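Local coordinates for DNA polymerase (Bacillus phage phi29, PDB 2PYL), which catalyses protein-primed replication of viral DNA by strand displacement, with high processivity and fidelity, and in its natural form also has 3'-5' exonuclease activity, at residues M246-N251 with W483-T488; A445-D450 with P468-D473. The protein carries 2 engineered substitutions. All coordinates share one frame; numbering follows the deposited sequence.

Contact 1 pairs two strands of the five-stranded antiparallel sheet that carries the catalytic metal ligands and is largely buried. Contact 2 lies farther from the centre of the chain and is only partly buried. It joins the end of helix 427-447 to the loop between strands 459-463 and 483-489. Along the sequence it is nested inside the loop that contact 1 closes. The two meet at Phe248, whose ring packs on Pro468 and Ile471. Helix 427-447 also serves both, since Trp483 of contact 1 packs on it. Contact 1 combines backbone hydrogen bonds, aromatic packing and a magnesium-bound aspartate probably joined through water to a glutamate. Contact 2 has no hydrogen bond across it and rests on apolar groups.

Contact 1: M246-N251 with W483-T488; sequences MVFDVN and WAHEST. With MG (magnesium ion), chain E.
Met246 and His485 meet on one face of an antiparallel strand pair. The Met246 chain bends at chi3 (-48°), which sets CE over the imidazole face, 3.5 Å from the ring centroid, as a CH-pi contact. Val247 O lies at the edge of the same ring. Phe248 lies obliquely beside His485, with CE2 3.7 Å from His485 CB. Farther along this face, CG2 of Val250 sits almost exactly above the six-membered ring of Trp483, 3.3 Å from its centroid. Thr440, Thr441 and Ala444 of helix 427-447 also pack on Trp483.

Asp249 is on the other face, and Glu486, at the bulge, reaches over to it. Their carboxylates lie side by side and stacked, planes 22° apart, with OD1 of Asp249 3.9 Å from OE1 of Glu486. Two waters lie within bonding distance of both carboxylates and probably bridge them, though each has more acceptors near it than protons to give. The extended Glu486 chain, with CG anti to the backbone N, reaches to these waters. Asp249 OD2 binds a magnesium ion at 2.3 Å; Asp458 OD1 is also a magnesium ligand.

Backbone bonds hold the strands. Asp249 N donates to Ala484 O at 2.7 Å, and Ala484 N donates back to Asp249 O. Val247 N donates to Ser487 O, and Val247 O accepts from Glu486 N. Glu486 and Ser487 thus both face Val247, which is a classic beta bulge. The pair is part of the antiparallel palm sheet of a family B polymerase, with the catalytic metal ligand Asp249 near the end of its strand.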
loop_
_atom_site.group_PDB
_atom_site.type_symbol
_atom_site.label_atom_id
_atom_site.label_comp_id
_atom_site.label_asym_id
_atom_site.label_seq_id
_atom_site.Cartn_x
_atom_site.Cartn_y
_atom_site.Cartn_z
ATOM N N MET C 246 6.594 26.268 -1.030
ATOM C CA MET C 246 5.410 25.732 -1.675
ATOM C C MET C 246 5.628 24.286 -2.132
ATOM O O MET C 246 6.761 23.852 -2.388
ATOM C CB MET C 246 5.007 26.617 -2.865
ATOM C CG MET C 246 6.051 26.725 -4.006
ATOM S SD MET C 246 5.880 28.199 -5.066
ATOM C CE MET C 246 4.127 28.169 -5.433
ATOM N N VAL C 247 4.517 23.564 -2.241
ATOM C CA VAL C 247 4.502 22.172 -2.665
ATOM C C VAL C 247 3.674 22.035 -3.928
ATOM O O VAL C 247 2.547 22.538 -4.010
ATOM C CB VAL C 247 3.921 21.238 -1.573
ATOM C CG1 VAL C 247 4.009 19.760 -2.023
ATOM C CG2 VAL C 247 4.654 21.477 -0.248
ATOM N N PHE C 248 4.269 21.384 -4.919
ATOM C CA PHE C 248 3.578 21.020 -6.137
ATOM C C PHE C 248 3.378 19.519 -6.131
ATOM O O PHE C 248 4.292 18.769 -5.796
ATOM C CB PHE C 248 4.364 21.438 -7.374
ATOM C CG PHE C 248 4.378 22.925 -7.612
ATOM C CD1 PHE C 248 5.348 23.729 -7.022
ATOM C CD2 PHE C 248 3.428 23.522 -8.427
ATOM C CE1 PHE C 248 5.364 25.099 -7.238
ATOM C CE2 PHE C 248 3.446 24.896 -8.646
ATOM C CZ PHE C 248 4.418 25.680 -8.045
ATOM N N ASP C 249 2.184 19.091 -6.514
ATOM C CA ASP C 249 1.789 17.688 -6.443
ATOM C C ASP C 249 1.159 17.266 -7.756
ATOM O O ASP C 249 0.170 17.861 -8.169
ATOM C CB ASP C 249 0.741 17.509 -5.333
ATOM C CG ASP C 249 0.964 16.267 -4.513
ATOM O OD1 ASP C 249 2.049 16.191 -3.915
ATOM O OD2 ASP C 249 0.076 15.385 -4.426
ATOM N N VAL C 250 1.701 16.232 -8.397
ATOM C CA VAL C 250 1.106 15.745 -9.643
ATOM C C VAL C 250 -0.293 15.158 -9.412
ATOM O O VAL C 250 -0.534 14.456 -8.428
ATOM C CB VAL C 250 1.992 14.721 -10.379
ATOM C CG1 VAL C 250 1.342 14.321 -11.704
ATOM C CG2 VAL C 250 3.374 15.291 -10.658
ATOM N N ASN C 251 -1.218 15.475 -10.313
ATOM C CA ASN C 251 -2.569 14.930 -10.253
ATOM C C ASN C 251 -2.511 13.494 -10.759
ATOM O O ASN C 251 -2.407 13.258 -11.966
ATOM C CB ASN C 251 -3.552 15.780 -11.077
ATOM C CG ASN C 251 -3.574 17.252 -10.645
ATOM O OD1 ASN C 251 -3.679 17.563 -9.463
ATOM N ND2 ASN C 251 -3.452 18.159 -11.610
ATOM N N TRP C 483 0.967 19.343 -12.663
ATOM C CA TRP C 483 1.330 19.694 -11.307
ATOM C C TRP C 483 0.294 20.648 -10.708
ATOM O O TRP C 483 -0.065 21.654 -11.307
ATOM C CB TRP C 483 2.712 20.333 -11.270
ATOM C CG TRP C 483 3.804 19.420 -11.744
ATOM C CD1 TRP C 483 4.187 19.216 -13.035
ATOM C CD2 TRP C 483 4.651 18.597 -10.939
ATOM N NE1 TRP C 483 5.217 18.319 -13.085
ATOM C CE2 TRP C 483 5.520 17.918 -11.809
ATOM C CE3 TRP C 483 4.754 18.363 -9.568
ATOM C CZ2 TRP C 483 6.476 17.022 -11.358
ATOM C CZ3 TRP C 483 5.721 17.485 -9.121
ATOM C CH2 TRP C 483 6.564 16.818 -10.016
ATOM N N ALA C 484 -0.190 20.306 -9.521
ATOM C CA ALA C 484 -1.042 21.192 -8.750
ATOM C C ALA C 484 -0.158 21.894 -7.739
ATOM O O ALA C 484 0.608 21.241 -7.039
ATOM C CB ALA C 484 -2.127 20.387 -8.028
ATOM N N HIS C 485 -0.240 23.220 -7.677
ATOM C CA HIS C 485 0.246 23.951 -6.509
ATOM C C HIS C 485 -0.693 23.585 -5.356
ATOM O O HIS C 485 -1.819 24.087 -5.262
ATOM C CB HIS C 485 0.260 25.464 -6.772
ATOM C CG HIS C 485 0.673 26.286 -5.590
ATOM N ND1 HIS C 485 0.307 27.606 -5.442
ATOM C CD2 HIS C 485 1.417 25.978 -4.501
ATOM C CE1 HIS C 485 0.814 28.077 -4.317
ATOM N NE2 HIS C 485 1.487 27.109 -3.724
ATOM N N GLU C 486 -0.237 22.682 -4.494
ATOM C CA GLU C 486 -1.114 22.107 -3.480
ATOM C C GLU C 486 -1.190 22.976 -2.238
ATOM O O GLU C 486 -2.279 23.206 -1.704
ATOM C CB GLU C 486 -0.655 20.711 -3.079
ATOM C CG GLU C 486 -1.618 20.066 -2.079
ATOM C CD GLU C 486 -1.270 18.628 -1.752
ATOM O OE1 GLU C 486 -0.083 18.357 -1.424
ATOM O OE2 GLU C 486 -2.197 17.782 -1.819
ATOM N N SER C 487 -0.034 23.432 -1.763
ATOM C CA SER C 487 0.008 24.261 -0.581
ATOM C C SER C 487 1.184 25.225 -0.571
ATOM O O SER C 487 2.095 25.123 -1.378
ATOM C CB SER C 487 0.012 23.390 0.682
ATOM O OG SER C 487 1.124 22.533 0.725
ATOM N N THR C 488 1.112 26.176 0.357
ATOM C CA THR C 488 2.191 27.101 0.651
ATOM C C THR C 488 2.386 27.080 2.169
ATOM O O THR C 488 1.418 27.083 2.922
ATOM C CB THR C 488 1.845 28.529 0.150
ATOM O OG1 THR C 488 1.657 28.500 -1.268
ATOM C CG2 THR C 488 2.946 29.531 0.482
HETATM MG MG MG E . 0.663 13.337 -3.601
HETATM O O HOH W 1 2.094 16.269 -1.309
HETATM O O HOH W 2 -0.200 15.478 -1.289
HETATM O O HOH W 3 -1.346 13.718 -2.741
#

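Contact 2: A445-D450 with P468-D473; sequences AQACYD and PDVIKD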
loop_
_atom_site.group_PDB
_atom_site.type_symbol
_atom_site.label_atom_id
_atom_site.label_comp_id
_atom_site.label_asym_id
_atom_site.label_seq_id
_atom_site.Cartn_x
_atom_site.Cartn_y
_atom_site.Cartn_z
ATOM N N ALA C 445 11.963 18.946 -10.946
ATOM C CA ALA C 445 12.892 19.271 -9.855
ATOM C C ALA C 445 14.160 19.946 -10.382
ATOM O O ALA C 445 14.634 20.940 -9.831
ATOM C CB ALA C 445 13.245 18.015 -9.072
ATOM N N GLN C 446 14.688 19.389 -11.467
ATOM C CA GLN C 446 15.881 19.889 -12.105
ATOM C C GLN C 446 15.690 21.291 -12.730
ATOM O O GLN C 446 16.613 22.100 -12.728
ATOM C CB GLN C 446 16.360 18.895 -13.183
ATOM C CG GLN C 446 17.680 19.275 -13.834
ATOM C CD GLN C 446 18.789 19.458 -12.824
ATOM O OE1 GLN C 446 18.890 18.700 -11.855
ATOM N NE2 GLN C 446 19.623 20.465 -13.033
ATOM N N ALA C 447 14.501 21.544 -13.278
ATOM C CA ALA C 447 14.161 22.851 -13.840
ATOM C C ALA C 447 14.068 23.916 -12.749
ATOM O O ALA C 447 14.299 25.089 -13.014
ATOM C CB ALA C 447 12.870 22.777 -14.635
ATOM N N CYS C 448 13.760 23.496 -11.524
ATOM C CA CYS C 448 13.684 24.389 -10.353
ATOM C C CYS C 448 14.880 24.243 -9.410
ATOM O O CYS C 448 14.780 24.521 -8.209
ATOM C CB CYS C 448 12.396 24.110 -9.588
ATOM S SG CYS C 448 10.951 24.247 -10.633
ATOM N N TYR C 449 16.010 23.829 -9.974
ATOM C CA TYR C 449 17.239 23.552 -9.225
ATOM C C TYR C 449 17.594 24.613 -8.165
ATOM O O TYR C 449 17.914 24.272 -7.024
ATOM C CB TYR C 449 18.397 23.385 -10.209
ATOM C CG TYR C 449 19.663 22.890 -9.563
ATOM C CD1 TYR C 449 19.821 21.542 -9.247
ATOM C CD2 TYR C 449 20.701 23.767 -9.260
ATOM C CE1 TYR C 449 20.988 21.085 -8.656
ATOM C CE2 TYR C 449 21.851 23.323 -8.662
ATOM C CZ TYR C 449 21.994 21.987 -8.371
ATOM O OH TYR C 449 23.135 21.560 -7.771
ATOM N N ASP C 450 17.515 25.890 -8.531
ATOM C CA ASP C 450 17.835 26.985 -7.585
ATOM C C ASP C 450 16.897 27.103 -6.370
ATOM O O ASP C 450 17.267 27.709 -5.360
ATOM C CB ASP C 450 17.972 28.338 -8.314
ATOM C CG ASP C 450 16.655 28.836 -8.943
ATOM O OD1 ASP C 450 16.616 30.025 -9.364
ATOM O OD2 ASP C 450 15.671 28.061 -9.042
ATOM N N PRO C 468 7.276 28.993 -10.357
ATOM C CA PRO C 468 8.360 29.258 -11.306
ATOM C C PRO C 468 7.818 29.359 -12.718
ATOM O O PRO C 468 6.958 28.568 -13.091
ATOM C CB PRO C 468 9.269 28.032 -11.158
ATOM C CG PRO C 468 8.931 27.477 -9.817
ATOM C CD PRO C 468 7.480 27.724 -9.643
ATOM N N ASP C 469 8.320 30.332 -13.480
ATOM C CA ASP C 469 7.898 30.553 -14.862
ATOM C C ASP C 469 8.215 29.351 -15.779
ATOM O O ASP C 469 7.512 29.088 -16.752
ATOM C CB ASP C 469 8.521 31.848 -15.413
ATOM C CG ASP C 469 7.859 33.135 -14.847
ATOM O OD1 ASP C 469 6.844 33.066 -14.108
ATOM O OD2 ASP C 469 8.358 34.241 -15.160
ATOM N N VAL C 470 9.263 28.613 -15.454
ATOM C CA VAL C 470 9.663 27.453 -16.244
ATOM C C VAL C 470 8.661 26.267 -16.190
ATOM O O VAL C 470 8.621 25.457 -17.125
ATOM C CB VAL C 470 11.092 26.998 -15.828
ATOM C CG1 VAL C 470 11.076 26.363 -14.438
ATOM C CG2 VAL C 470 11.688 26.066 -16.874
ATOM N N ILE C 471 7.858 26.165 -15.123
ATOM C CA ILE C 471 6.810 25.114 -15.023
ATOM C C ILE C 471 5.359 25.636 -15.121
ATOM O O ILE C 471 4.420 24.847 -15.003
ATOM C CB ILE C 471 6.952 24.234 -13.739
ATOM C CG1 ILE C 471 6.782 25.056 -12.459
ATOM C CG2 ILE C 471 8.301 23.508 -13.713
ATOM C CD1 ILE C 471 6.543 24.196 -11.250
ATOM N N LYS C 472 5.177 26.940 -15.359
ATOM C CA LYS C 472 3.831 27.562 -15.408
ATOM C C LYS C 472 2.861 26.850 -16.357
ATOM O O LYS C 472 1.660 26.752 -16.071
ATOM C CB LYS C 472 3.911 29.034 -15.840
ATOM C CG LYS C 472 4.383 30.003 -14.772
ATOM C CD LYS C 472 3.252 30.712 -14.013
ATOM C CE LYS C 472 3.826 31.810 -13.095
ATOM N NZ LYS C 472 2.788 32.613 -12.372
ATOM N N ASP C 473 3.382 26.383 -17.490
ATOM C CA ASP C 473 2.554 25.768 -18.521
ATOM C C ASP C 473 2.176 24.301 -18.221
ATOM O O ASP C 473 1.377 23.712 -18.947
ATOM C CB ASP C 473 3.243 25.876 -19.889
ATOM C CG ASP C 473 3.396 27.329 -20.368
ATOM O OD1 ASP C 473 2.625 28.224 -19.931
ATOM O OD2 ASP C 473 4.301 27.578 -21.198
#
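Cys448 and Pro468 touch through a sulfur and a saturated ring, and no aromatic ring takes part in the contact. The Pro468 ring is puckered rather than flat. SG of Cys448 comes to its rim, not over a face, 3.9 Å from CG of Pro468. The flat group is the Ala447–Cys448 peptide. CG1 of Val470 lies over one face of it, 3.7 Å from Ala447 O.

SG of Cys448 is the centre of the contact. It is anti to the carbonyl carbon (chi1 -55°), a position that turns it to the loop. Besides Pro468 it meets CG2 of Ile471 at 4.1 Å and, more loosely, CG1 of Val470. Leu462 of strand 459-463 touches both Cys448 and Pro468 and links the contact to the sheet.

Nearer the surface, CB of Ala447 lies 4.0 Å from CG1 of Val470, and CG2 of the same valine is also close. Cys448 is the first residue to leave helical geometry, so the loop packs on the last turn of helix 427-447 and the residue after it.

No hydrogen bond crosses between the segments, and the buried area is a modest 170 Å². The helix end and the loop are therefore held by nondirectional apolar contacts, so the fit probably depends on shape.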